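Local coordinates for protein CRISPR-associated endoribonuclease Cas2 (Thermococcus onnurineus, PDB 5G4D) that probably acts as a magnesium-dependent, single-strand-specific endoribonuclease in CRISPR adaptive immunity, working as a homodimer that joins a Cas1 homodimer, at residues R16-R19 / V20-F23. Numbering follows the deposited sequence.
Unlike the reference sequence in segment 16-19: Arg-19 (reference Lys).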
loop_
_atom_site.group_PDB
_atom_site.type_symbol
_atom_site.label_atom_id
_atom_site.label_comp_id
_atom_site.label_asym_id
_atom_site.label_seq_id
_atom_site.Cartn_x
_atom_site.Cartn_y
_atom_site.Cartn_z
ATOM N N ARG A 16 -2.911 -8.597 16.917
ATOM C CA ARG A 16 -1.995 -7.479 17.011
ATOM C C ARG A 16 -2.322 -6.335 16.068
ATOM O O ARG A 16 -1.727 -5.257 16.211
ATOM C CB ARG A 16 -0.562 -7.957 16.731
ATOM C CG ARG A 16 -0.056 -8.991 17.730
ATOM C CD ARG A 16 1.352 -9.445 17.408
ATOM N NE ARG A 16 1.434 -10.234 16.181
ATOM C CZ ARG A 16 1.172 -11.535 16.111
ATOM N NH1 ARG A 16 0.807 -12.198 17.199
ATOM N NH2 ARG A 16 1.291 -12.183 14.961
ATOM N N VAL A 17 -3.243 -6.523 15.121
ATOM C CA VAL A 17 -3.377 -5.569 14.023
ATOM C C VAL A 17 -3.907 -4.233 14.525
ATOM O O VAL A 17 -3.443 -3.167 14.096
ATOM C CB VAL A 17 -4.254 -6.150 12.894
ATOM C CG1 VAL A 17 -5.692 -6.409 13.362
ATOM C CG2 VAL A 17 -4.228 -5.211 11.673
ATOM N N ASN A 18 -4.847 -4.256 15.467
ATOM C CA ASN A 18 -5.469 -3.006 15.869
ATOM C C ASN A 18 -4.555 -2.155 16.750
ATOM O O ASN A 18 -4.708 -0.930 16.762
ATOM C CB ASN A 18 -6.830 -3.304 16.520
ATOM C CG ASN A 18 -7.889 -3.735 15.481
ATOM O OD1 ASN A 18 -8.170 -3.002 14.526
ATOM N ND2 ASN A 18 -8.447 -4.935 15.648
ATOM N N ARG A 19 -3.567 -2.751 17.425
ATOM C CA ARG A 19 -2.552 -1.937 18.092
ATOM C C ARG A 19 -1.589 -1.301 17.091
ATOM O O ARG A 19 -1.109 -0.183 17.318
ATOM C CB ARG A 19 -1.772 -2.777 19.104
ATOM C CG ARG A 19 -2.602 -3.251 20.300
ATOM C CD ARG A 19 -1.815 -3.127 21.596
ATOM N NE ARG A 19 -1.448 -1.738 21.874
ATOM C CZ ARG A 19 -2.200 -0.884 22.565
ATOM N NH1 ARG A 19 -3.370 -1.277 23.060
ATOM N NH2 ARG A 19 -1.783 0.363 22.764
ATOM N N VAL A 20 -1.295 -1.987 15.986
ATOM C CA VAL A 20 -0.479 -1.375 14.932
ATOM C C VAL A 20 -1.215 -0.195 14.306
ATOM O O VAL A 20 -0.634 0.877 14.088
ATOM C CB VAL A 20 -0.089 -2.427 13.879
ATOM C CG1 VAL A 20 0.465 -1.753 12.611
ATOM C CG2 VAL A 20 0.937 -3.387 14.453
ATOM N N LYS A 21 -2.508 -0.382 13.995
ATOM C CA LYS A 21 -3.322 0.705 13.459
ATOM C C LYS A 21 -3.310 1.919 14.386
ATOM O O LYS A 21 -3.103 3.056 13.944
ATOM C CB LYS A 21 -4.754 0.212 13.235
ATOM C CG LYS A 21 -5.728 1.299 12.780
ATOM C CD LYS A 21 -7.137 0.725 12.575
ATOM C CE LYS A 21 -7.733 0.220 13.885
ATOM N NZ LYS A 21 -9.178 -0.169 13.752
ATOM N N LYS A 22 -3.537 1.698 15.685
ATOM C CA LYS A 22 -3.611 2.823 16.614
ATOM C C LYS A 22 -2.279 3.554 16.713
ATOM O O LYS A 22 -2.247 4.787 16.796
ATOM C CB LYS A 22 -4.071 2.341 18.000
ATOM C CG LYS A 22 -4.458 3.472 18.949
ATOM C CD LYS A 22 -5.238 2.945 20.165
ATOM C CE LYS A 22 -4.376 2.046 21.045
ATOM N NZ LYS A 22 -3.188 2.753 21.612
ATOM N N PHE A 23 -1.166 2.812 16.683
ATOM C CA PHE A 23 0.154 3.442 16.723
ATOM C C PHE A 23 0.398 4.285 15.477
ATOM O O PHE A 23 0.881 5.421 15.566
ATOM C CB PHE A 23 1.245 2.377 16.873
ATOM C CG PHE A 23 2.654 2.911 16.728
ATOM C CD1 PHE A 23 3.258 3.607 17.764
ATOM C CD2 PHE A 23 3.378 2.697 15.563
ATOM C CE1 PHE A 23 4.556 4.095 17.636
ATOM C CE2 PHE A 23 4.672 3.187 15.415
ATOM C CZ PHE A 23 5.267 3.883 16.462
#
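Lys-21 lies alongside Asn-18, three residues earlier in the helix. Its CB sits against two backbone carbonyls, 3.7 Å from both Val-17 O and Asn-18 O. With CG anti to the backbone N (chi1 175°), the chain runs straight until chi3 (64°), where it bends and brings CE to 3.3 Å from Asn-18 OD1. NZ then donates a hydrogen bond to that same OD1 at 3.1 Å, tilted 30° from the carbonyl plane. The Lys-21 side chain also touches Tyr-10 of strand 4-11. The pair belongs to the first turns of helix 17-25, which follows that strand in the ferredoxin-like fold of Cas2; Arg-16 is its N-cap residue, and its guanidinium forms salt bridges with Glu-60 and Asp-61. The i to i+4 pattern begins with a weak bond of 3.3 Å from Val-20 N to Arg-16 O and tightens to 2.9 Å between Lys-21 N and Val-17 O. Val-20, the buried residue of the turn, packs on Tyr-10 and on Leu-52 and Leu-55 of helix 42-55. On the exposed side, Arg-19 NH2 and Lys-22 NZ, like-charged donors, lie 3.0 Å apart without a hydrogen bond, and Arg-26 adds a third positive charge near Lys-22 NZ.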